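Local coordinates for ureidoglycolate hydrolase (Arabidopsis thaliana, PDB 4PXE), which hydrolyses (S)-ureidoglycolate to glyoxylate, ammonium and carbon dioxide as a manganese-dependent homodimer of the peptidase M20 family, completing purine breakdown in the plant, at residues P231-A245 / I293-R307. Residues are numbered along the deposited sequence; the frame is centred on the assembly and turned at random.
With GLV (glyoxylic acid), chain H; GLV (glyoxylic acid), chain E.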
ATOM      1  N   PRO A 231      15.666  20.609  -5.129  1.00 12.82           N
ATOM      2  CA  PRO A 231      14.759  19.543  -4.689  1.00 13.70           C
ATOM      3  C   PRO A 231      15.114  18.944  -3.329  1.00 15.45           C
ATOM      4  O   PRO A 231      16.290  18.825  -2.978  1.00 15.51           O
ATOM      5  CB  PRO A 231      14.962  18.483  -5.771  1.00 15.25           C
ATOM      6  CG  PRO A 231      16.439  18.614  -6.113  1.00 15.03           C
ATOM      7  CD  PRO A 231      16.787  20.081  -5.926  1.00 15.21           C
ATOM      8  N   ALA A 232      14.086  18.553  -2.582  1.00 14.19           N
ATOM      9  CA  ALA A 232      14.293  17.814  -1.337  1.00 15.36           C
ATOM     10  C   ALA A 232      13.255  16.715  -1.179  1.00 13.01           C
ATOM     11  O   ALA A 232      12.167  16.789  -1.753  1.00 14.45           O
ATOM     12  CB  ALA A 232      14.246  18.752  -0.129  1.00 17.09           C
ATOM     13  N   SER A 233      13.588  15.699  -0.392  1.00 13.82           N
ATOM     14  CA  SER A 233      12.596  14.687  -0.062  1.00 13.90           C
ATOM     15  C   SER A 233      12.780  14.201   1.369  1.00 14.90           C
ATOM     16  O   SER A 233      13.893  14.197   1.903  1.00 16.18           O
ATOM     17  CB  SER A 233      12.620  13.521  -1.047  1.00 16.95           C
ATOM     18  OG  SER A 233      13.718  12.677  -0.813  1.00 18.80           O
ATOM     19  N   LEU A 234      11.663  13.822   1.982  1.00 14.04           N
ATOM     20  CA  LEU A 234      11.620  13.424   3.378  1.00 14.80           C
ATOM     21  C   LEU A 234      10.896  12.089   3.506  1.00 16.94           C
ATOM     22  O   LEU A 234       9.949  11.818   2.768  1.00 17.11           O
ATOM     23  CB  LEU A 234      10.833  14.458   4.188  1.00 17.38           C
ATOM     24  CG  LEU A 234      11.011  15.957   3.934  1.00 18.19           C
ATOM     25  CD1 LEU A 234      10.027  16.763   4.763  1.00 24.54           C
ATOM     26  CD2 LEU A 234      12.431  16.362   4.272  1.00 23.66           C
ATOM     27  N   LYS A 235      11.347  11.265   4.446  1.00 15.98           N
ATOM     28  CA  LYS A 235      10.621  10.064   4.854  1.00 15.35           C
ATOM     29  C   LYS A 235      10.206  10.233   6.307  1.00 15.82           C
ATOM     30  O   LYS A 235      11.035  10.569   7.155  1.00 15.48           O
ATOM     31  CB  LYS A 235      11.515   8.833   4.762  1.00 20.63           C
ATOM     32  CG  LYS A 235      11.593   8.190   3.401  1.00 28.05           C
ATOM     33  CD  LYS A 235      11.881   6.696   3.537  1.00 35.01           C
ATOM     34  CE  LYS A 235      13.233   6.440   4.196  1.00 37.66           C
ATOM     35  NZ  LYS A 235      13.499   4.975   4.348  1.00 37.75           N
ATOM     36  N   VAL A 236       8.933   9.978   6.601  1.00 14.17           N
ATOM     37  CA  VAL A 236       8.404  10.155   7.942  1.00 13.16           C
ATOM     38  C   VAL A 236       7.602   8.933   8.346  1.00 15.75           C
ATOM     39  O   VAL A 236       6.816   8.400   7.555  1.00 15.40           O
ATOM     40  CB  VAL A 236       7.505  11.405   8.022  1.00 15.22           C
ATOM     41  CG1 VAL A 236       7.003  11.630   9.438  1.00 18.17           C
ATOM     42  CG2 VAL A 236       8.266  12.639   7.526  1.00 17.67           C
ATOM     43  N   GLU A 237       7.816   8.470   9.572  1.00 15.24           N
ATOM     44  CA  GLU A 237       6.991   7.404  10.122  1.00 13.63           C
ATOM     45  C   GLU A 237       6.463   7.754  11.501  1.00 17.06           C
ATOM     46  O   GLU A 237       7.170   8.346  12.323  1.00 15.44           O
ATOM     47  CB  GLU A 237       7.748   6.072  10.163  1.00 15.86           C
ATOM     48  CG  GLU A 237       8.170   5.589   8.783  1.00 17.15           C
ATOM     49  CD  GLU A 237       8.606   4.137   8.758  1.00 28.17           C
ATOM     50  OE1 GLU A 237       8.929   3.578   9.833  1.00 28.84           O
ATOM     51  OE2 GLU A 237       8.624   3.553   7.652  1.00 29.96           O
ATOM     52  N   PHE A 238       5.204   7.397  11.734  1.00 14.04           N
ATOM     53  CA  PHE A 238       4.581   7.512  13.047  1.00 13.09           C
ATOM     54  C   PHE A 238       4.254   6.111  13.556  1.00 16.14           C
ATOM     55  O   PHE A 238       3.883   5.241  12.766  1.00 15.25           O
ATOM     56  CB  PHE A 238       3.275   8.297  12.964  1.00 14.94           C
ATOM     57  CG  PHE A 238       3.438   9.746  12.590  1.00 14.34           C
ATOM     58  CD1 PHE A 238       3.867  10.680  13.527  1.00 15.55           C
ATOM     59  CD2 PHE A 238       3.103  10.179  11.315  1.00 14.36           C
ATOM     60  CE1 PHE A 238       3.974  12.014  13.189  1.00 15.53           C
ATOM     61  CE2 PHE A 238       3.208  11.518  10.974  1.00 14.92           C
ATOM     62  CZ  PHE A 238       3.644  12.431  11.909  1.00 15.62           C
ATOM     63  N   GLU A 239       4.392   5.894  14.865  1.00 14.88           N
ATOM     64  CA  GLU A 239       4.009   4.613  15.469  1.00 15.72           C
ATOM     65  C   GLU A 239       3.026   4.794  16.617  1.00 14.33           C
ATOM     66  O   GLU A 239       3.204   5.675  17.463  1.00 15.42           O
ATOM     67  CB  GLU A 239       5.249   3.853  15.969  1.00 16.51           C
ATOM     68  CG  GLU A 239       6.103   3.252  14.858  1.00 18.50           C
ATOM     69  CD  GLU A 239       7.396   2.629  15.363  1.00 26.69           C
ATOM     70  OE1 GLU A 239       7.751   2.861  16.535  1.00 28.09           O
ATOM     71  OE2 GLU A 239       8.063   1.920  14.577  1.00 31.55           O
ATOM     72  N   GLY A 240       1.986   3.960  16.636  1.00 13.28           N
ATOM     73  CA  GLY A 240       1.014   3.934  17.716  1.00 14.73           C
ATOM     74  C   GLY A 240       0.766   2.504  18.161  1.00 13.82           C
ATOM     75  O   GLY A 240       1.460   1.588  17.733  1.00 15.81           O
ATOM     76  N   ASN A 241      -0.215   2.313  19.034  1.00 14.42           N
ATOM     77  CA  ASN A 241      -0.443   0.991  19.625  1.00 14.48           C
ATOM     78  C   ASN A 241      -1.263   0.045  18.755  1.00 16.18           C
ATOM     79  O   ASN A 241      -1.203  -1.171  18.926  1.00 15.78           O
ATOM     80  CB  ASN A 241      -1.110   1.134  20.986  1.00 15.12           C
ATOM     81  CG  ASN A 241      -0.227   1.828  21.991  1.00 18.62           C
ATOM     82  OD1 ASN A 241       0.965   1.542  22.089  1.00 23.07           O
ATOM     83  ND2 ASN A 241      -0.809   2.750  22.746  1.00 22.63           N
ATOM     84  N   GLY A 242      -2.030   0.601  17.824  1.00 14.26           N
ATOM     85  CA  GLY A 242      -2.896  -0.210  16.983  1.00 14.00           C
ATOM     86  C   GLY A 242      -3.917  -0.983  17.804  1.00 13.55           C
ATOM     87  O   GLY A 242      -4.215  -0.641  18.947  1.00 15.46           O
ATOM     88  N   GLY A 243      -4.466  -2.026  17.202  1.00 12.57           N
ATOM     89  CA  GLY A 243      -5.476  -2.813  17.880  1.00 12.49           C
ATOM     90  C   GLY A 243      -6.792  -2.868  17.138  1.00 12.23           C
ATOM     91  O   GLY A 243      -6.884  -2.553  15.953  1.00 13.57           O
ATOM     92  N   HIS A 244      -7.826  -3.257  17.862  1.00 11.97           N
ATOM     93  CA  HIS A 244      -9.084  -3.638  17.256  1.00 12.69           C
ATOM     94  C   HIS A 244      -9.976  -2.438  16.926  1.00 11.18           C
ATOM     95  O   HIS A 244     -10.361  -1.675  17.824  1.00 11.59           O
ATOM     96  CB  HIS A 244      -9.789  -4.587  18.224  1.00 12.57           C
ATOM     97  CG  HIS A 244     -10.874  -5.391  17.593  1.00 12.93           C
ATOM     98  ND1 HIS A 244     -12.050  -4.831  17.143  1.00 14.02           N
ATOM     99  CD2 HIS A 244     -10.968  -6.718  17.345  1.00 12.88           C
ATOM    100  CE1 HIS A 244     -12.823  -5.780  16.642  1.00 14.52           C
ATOM    101  NE2 HIS A 244     -12.187  -6.933  16.750  1.00 13.45           N
ATOM    102  N   ALA A 245     -10.331  -2.291  15.646  1.00 12.39           N
ATOM    103  CA  ALA A 245     -11.111  -1.130  15.210  1.00 12.43           C
ATOM    104  C   ALA A 245     -12.489  -1.045  15.855  1.00 12.88           C
ATOM    105  O   ALA A 245     -13.039   0.054  16.010  1.00 13.08           O
ATOM    106  CB  ALA A 245     -11.247  -1.120  13.688  1.00 13.94           C
ATOM    107  N   ILE A 293      -9.030  -3.333   7.229  1.00 12.41           N
ATOM    108  CA  ILE A 293     -10.166  -2.448   7.464  1.00 12.63           C
ATOM    109  C   ILE A 293     -10.538  -2.378   8.951  1.00 11.87           C
ATOM    110  O   ILE A 293     -10.970  -1.331   9.435  1.00 14.07           O
ATOM    111  CB  ILE A 293     -11.388  -2.845   6.605  1.00 12.13           C
ATOM    112  CG1 ILE A 293     -12.442  -1.735   6.623  1.00 12.55           C
ATOM    113  CG2 ILE A 293     -11.962  -4.195   7.052  1.00 13.75           C
ATOM    114  CD1 ILE A 293     -13.605  -2.003   5.683  1.00 13.83           C
ATOM    115  N   ASN A 294     -10.319  -3.480   9.668  1.00 11.72           N
ATOM    116  CA  ASN A 294     -10.723  -3.587  11.069  1.00 11.14           C
ATOM    117  C   ASN A 294      -9.550  -3.592  12.058  1.00 12.61           C
ATOM    118  O   ASN A 294      -9.668  -4.077  13.193  1.00 13.02           O
ATOM    119  CB  ASN A 294     -11.673  -4.779  11.283  1.00 11.81           C
ATOM    120  CG  ASN A 294     -11.131  -6.104  10.734  1.00 11.86           C
ATOM    121  OD1 ASN A 294     -10.183  -6.149   9.954  1.00 12.73           O
ATOM    122  ND2 ASN A 294     -11.772  -7.202  11.143  1.00 12.87           N
ATOM    123  N   SER A 295      -8.434  -3.011  11.622  1.00 12.52           N
ATOM    124  CA  SER A 295      -7.232  -2.888  12.434  1.00 12.66           C
ATOM    125  C   SER A 295      -6.784  -1.423  12.447  1.00 14.59           C
ATOM    126  O   SER A 295      -6.550  -0.837  11.393  1.00 14.96           O
ATOM    127  CB  SER A 295      -6.141  -3.785  11.853  1.00 16.28           C
ATOM    128  OG  SER A 295      -5.049  -3.905  12.744  1.00 18.44           O
ATOM    129  N   ILE A 296      -6.681  -0.821  13.628  1.00 11.81           N
ATOM    130  CA  ILE A 296      -6.292   0.589  13.713  1.00 12.65           C
ATOM    131  C   ILE A 296      -4.827   0.697  13.329  1.00 12.59           C
ATOM    132  O   ILE A 296      -4.006  -0.038  13.860  1.00 13.50           O
ATOM    133  CB  ILE A 296      -6.455   1.141  15.136  1.00 11.65           C
ATOM    134  CG1 ILE A 296      -7.887   0.958  15.640  1.00 12.71           C
ATOM    135  CG2 ILE A 296      -6.066   2.622  15.180  1.00 14.03           C
ATOM    136  CD1 ILE A 296      -8.033   1.207  17.152  1.00 12.93           C
ATOM    137  N   PRO A 297      -4.489   1.605  12.399  1.00 12.03           N
ATOM    138  CA  PRO A 297      -3.083   1.654  11.976  1.00 13.37           C
ATOM    139  C   PRO A 297      -2.116   1.896  13.136  1.00 11.68           C
ATOM    140  O   PRO A 297      -2.289   2.860  13.885  1.00 12.97           O
ATOM    141  CB  PRO A 297      -3.049   2.840  11.000  1.00 12.77           C
ATOM    142  CG  PRO A 297      -4.439   2.909  10.447  1.00 12.16           C
ATOM    143  CD  PRO A 297      -5.349   2.499  11.600  1.00 12.76           C
ATOM    144  N   SER A 298      -1.115   1.024  13.258  1.00 12.37           N
ATOM    145  CA  SER A 298      -0.079   1.156  14.284  1.00 12.86           C
ATOM    146  C   SER A 298       1.194   1.777  13.721  1.00 15.09           C
ATOM    147  O   SER A 298       2.071   2.184  14.470  1.00 14.94           O
ATOM    148  CB  SER A 298       0.253  -0.195  14.935  1.00 14.79           C
ATOM    149  OG  SER A 298       0.623  -1.163  13.971  1.00 15.43           O
ATOM    150  N   LYS A 299       1.302   1.827  12.399  1.00 12.29           N
ATOM    151  CA  LYS A 299       2.418   2.499  11.752  1.00 14.91           C
ATOM    152  C   LYS A 299       1.919   3.197  10.503  1.00 15.18           C
ATOM    153  O   LYS A 299       1.087   2.665   9.776  1.00 14.11           O
ATOM    154  CB  LYS A 299       3.517   1.510  11.377  1.00 15.82           C
ATOM    155  CG  LYS A 299       4.250   0.884  12.541  1.00 24.68           C
ATOM    156  CD  LYS A 299       5.600   0.342  12.100  1.00 36.40           C
ATOM    157  CE  LYS A 299       5.474  -0.556  10.876  1.00 40.18           C
ATOM    158  NZ  LYS A 299       6.803  -1.092  10.454  1.00 44.84           N
ATOM    159  N   SER A 300       2.412   4.406  10.266  1.00 12.82           N
ATOM    160  CA  SER A 300       2.170   5.066   8.995  1.00 13.24           C
ATOM    161  C   SER A 300       3.497   5.554   8.443  1.00 13.69           C
ATOM    162  O   SER A 300       4.422   5.852   9.194  1.00 14.17           O
ATOM    163  CB  SER A 300       1.182   6.216   9.149  1.00 13.36           C
ATOM    164  OG  SER A 300       1.674   7.211  10.035  1.00 13.22           O
ATOM    165  N   HIS A 301       3.576   5.622   7.121  1.00 13.49           N
ATOM    166  CA  HIS A 301       4.812   5.907   6.410  1.00 12.44           C
ATOM    167  C   HIS A 301       4.470   6.899   5.314  1.00 14.06           C
ATOM    168  O   HIS A 301       3.641   6.599   4.448  1.00 14.06           O
ATOM    169  CB  HIS A 301       5.346   4.596   5.805  1.00 15.15           C
ATOM    170  CG  HIS A 301       6.519   4.767   4.888  1.00 16.40           C
ATOM    171  ND1 HIS A 301       7.825   4.621   5.308  1.00 20.52           N
ATOM    172  CD2 HIS A 301       6.579   5.042   3.564  1.00 16.84           C
ATOM    173  CE1 HIS A 301       8.639   4.820   4.284  1.00 22.03           C
ATOM    174  NE2 HIS A 301       7.908   5.075   3.214  1.00 19.34           N
ATOM    175  N   LEU A 302       5.086   8.080   5.368  1.00 13.61           N
ATOM    176  CA  LEU A 302       4.888   9.111   4.344  1.00 12.74           C
ATOM    177  C   LEU A 302       6.192   9.393   3.643  1.00 13.62           C
ATOM    178  O   LEU A 302       7.254   9.393   4.266  1.00 14.08           O
ATOM    179  CB  LEU A 302       4.447  10.440   4.953  1.00 15.57           C
ATOM    180  CG  LEU A 302       3.204  10.508   5.814  1.00 15.11           C
ATOM    181  CD1 LEU A 302       3.600  10.208   7.250  1.00 16.43           C
ATOM    182  CD2 LEU A 302       2.534  11.874   5.690  1.00 16.53           C
ATOM    183  N   GLU A 303       6.112   9.664   2.345  1.00 12.01           N
ATOM    184  CA  GLU A 303       7.263  10.185   1.623  1.00 13.10           C
ATOM    185  C   GLU A 303       6.836  11.488   0.975  1.00 14.63           C
ATOM    186  O   GLU A 303       5.823  11.550   0.266  1.00 14.12           O
ATOM    187  CB  GLU A 303       7.798   9.167   0.613  1.00 14.36           C
ATOM    188  CG  GLU A 303       8.104   7.848   1.285  1.00 16.64           C
ATOM    189  CD  GLU A 303       8.858   6.869   0.413  1.00 20.24           C
ATOM    190  OE1 GLU A 303       9.502   7.291  -0.573  1.00 21.96           O
ATOM    191  OE2 GLU A 303       8.812   5.663   0.726  1.00 22.09           O
ATOM    192  N   ILE A 304       7.615  12.530   1.253  1.00 13.89           N
ATOM    193  CA  ILE A 304       7.248  13.904   0.964  1.00 13.85           C
ATOM    194  C   ILE A 304       8.274  14.519   0.028  1.00 14.66           C
ATOM    195  O   ILE A 304       9.473  14.395   0.259  1.00 14.09           O
ATOM    196  CB  ILE A 304       7.216  14.725   2.266  1.00 13.04           C
ATOM    197  CG1 ILE A 304       6.228  14.096   3.264  1.00 16.55           C
ATOM    198  CG2 ILE A 304       6.846  16.175   1.987  1.00 16.46           C
ATOM    199  CD1 ILE A 304       6.291  14.692   4.681  1.00 15.76           C
ATOM    200  N   ASP A 305       7.791  15.170  -1.030  1.00 11.78           N
ATOM    201  CA  ASP A 305       8.638  15.830  -2.020  1.00 11.69           C
ATOM    202  C   ASP A 305       8.389  17.323  -1.848  1.00 12.72           C
ATOM    203  O   ASP A 305       7.248  17.753  -1.779  1.00 13.58           O
ATOM    204  CB  ASP A 305       8.211  15.355  -3.419  1.00 12.87           C
ATOM    205  CG  ASP A 305       8.963  16.043  -4.538  1.00 14.86           C
ATOM    206  OD1 ASP A 305       8.709  17.239  -4.791  1.00 14.05           O
ATOM    207  OD2 ASP A 305       9.779  15.372  -5.185  1.00 13.87           O
ATOM    208  N   THR A 306       9.446  18.127  -1.758  1.00 14.00           N
ATOM    209  CA  THR A 306       9.239  19.576  -1.716  1.00 14.70           C
ATOM    210  C   THR A 306      10.379  20.304  -2.413  1.00 14.00           C
ATOM    211  O   THR A 306      11.536  19.886  -2.334  1.00 14.52           O
ATOM    212  CB  THR A 306       8.981  20.111  -0.275  1.00 15.26           C
ATOM    213  OG1 THR A 306       8.541  21.477  -0.326  1.00 17.29           O
ATOM    214  CG2 THR A 306      10.206  19.977   0.612  1.00 18.45           C
ATOM    215  N   ARG A 307      10.030  21.359  -3.146  1.00 13.88           N
ATOM    216  CA  ARG A 307      11.015  22.068  -3.978  1.00 12.38           C
ATOM    217  C   ARG A 307      10.689  23.543  -4.088  1.00 13.74           C
ATOM    218  O   ARG A 307       9.559  23.965  -3.862  1.00 15.22           O
ATOM    219  CB  ARG A 307      11.074  21.494  -5.412  1.00 14.45           C
ATOM    220  CG  ARG A 307      10.794  19.993  -5.509  1.00 15.14           C
ATOM    221  CD  ARG A 307      10.819  19.507  -6.937  1.00 14.33           C
ATOM    222  NE  ARG A 307      10.289  18.146  -6.985  1.00 13.59           N
ATOM    223  CZ  ARG A 307      10.392  17.341  -8.039  1.00 12.92           C
ATOM    224  NH1 ARG A 307      10.988  17.767  -9.153  1.00 12.87           N
ATOM    225  NH2 ARG A 307       9.880  16.118  -8.001  1.00 13.77           N
TER
HETATM  226  C1  GLV H 503     -14.015  -8.976  13.462  1.00 14.47           C
HETATM  227  O1  GLV H 503     -14.730  -9.926  14.195  1.00 15.50           O
HETATM  228  C2  GLV H 503     -14.240  -7.573  13.921  1.00 13.86           C
HETATM  229  O2  GLV H 503     -13.597  -6.645  13.360  1.00 14.16           O
HETATM  230  O3  GLV H 503     -15.069  -7.330  14.846  1.00 12.73           O
HETATM  231  C1  GLV E 503      12.131  13.590 -11.525  1.00 15.82           C
HETATM  232  O1  GLV E 503      13.092  14.069 -12.402  1.00 16.76           O
HETATM  233  C2  GLV E 503      11.382  14.654 -10.802  1.00 13.91           C
HETATM  234  O2  GLV E 503      11.660  15.873 -11.039  1.00 13.73           O
HETATM  235  O3  GLV E 503      10.482  14.332  -9.971  1.00 14.59           O
HETATM  236  O   HOH W   1      12.262  16.664  -4.629  1.00 15.48           O
HETATM  237  O   HOH W   2       9.381   0.614   9.852  1.00 38.54           O
HETATM  238  O   HOH W   3      -2.464   3.200  16.630  1.00 14.57           O
HETATM  239  O   HOH W   4      -3.633  -2.550  14.576  1.00 15.96           O
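An antiparallel strand pair of the M20 dimerization domain, 231-239 against 299-307, runs with the loops that continue it to H244 and N294 from one glyoxylate site to another. V236 and L302 form one hydrogen-bonded pair, V236 N donating a hydrogen bond to L302 O at 2.9 Å and L302 N donating one back to V236 O. L234, V236, F238, L302 and I304 share the face packed by helices 256-272 and 311-332; there the V236 CG2 methyl touches I304 CD1 at 4.0 Å. The other face is mostly polar. H301, its CG anti to the backbone N (chi1 172°), swings its ring across to E237, whose OE2 accepts a hydrogen bond from ND1 on its anti lone pair, 2.7 Å away, with the carboxylate turned 73° from the ring. The other ring nitrogen, NE2, donates an almost straight bond (177°) to E303 OE2, also 2.7 Å away, so two carboxylates fix the imidazole's rotation and would probably favour its protonated form. At one end D305 holds the R307 guanidinium side-on through NE and NH2, while NH1 and NH2 grip glyoxylate O2 and O3. A methionine in place of R307 would probably leave both the ligand carboxylate and D305 without their cationic mate. At the far end, beyond the glycine-rich loop 240-243, H244 and N294 reach the second subunit's active site, where N294 ND2 donates to O2 of the other glyoxylate at 2.9 Å.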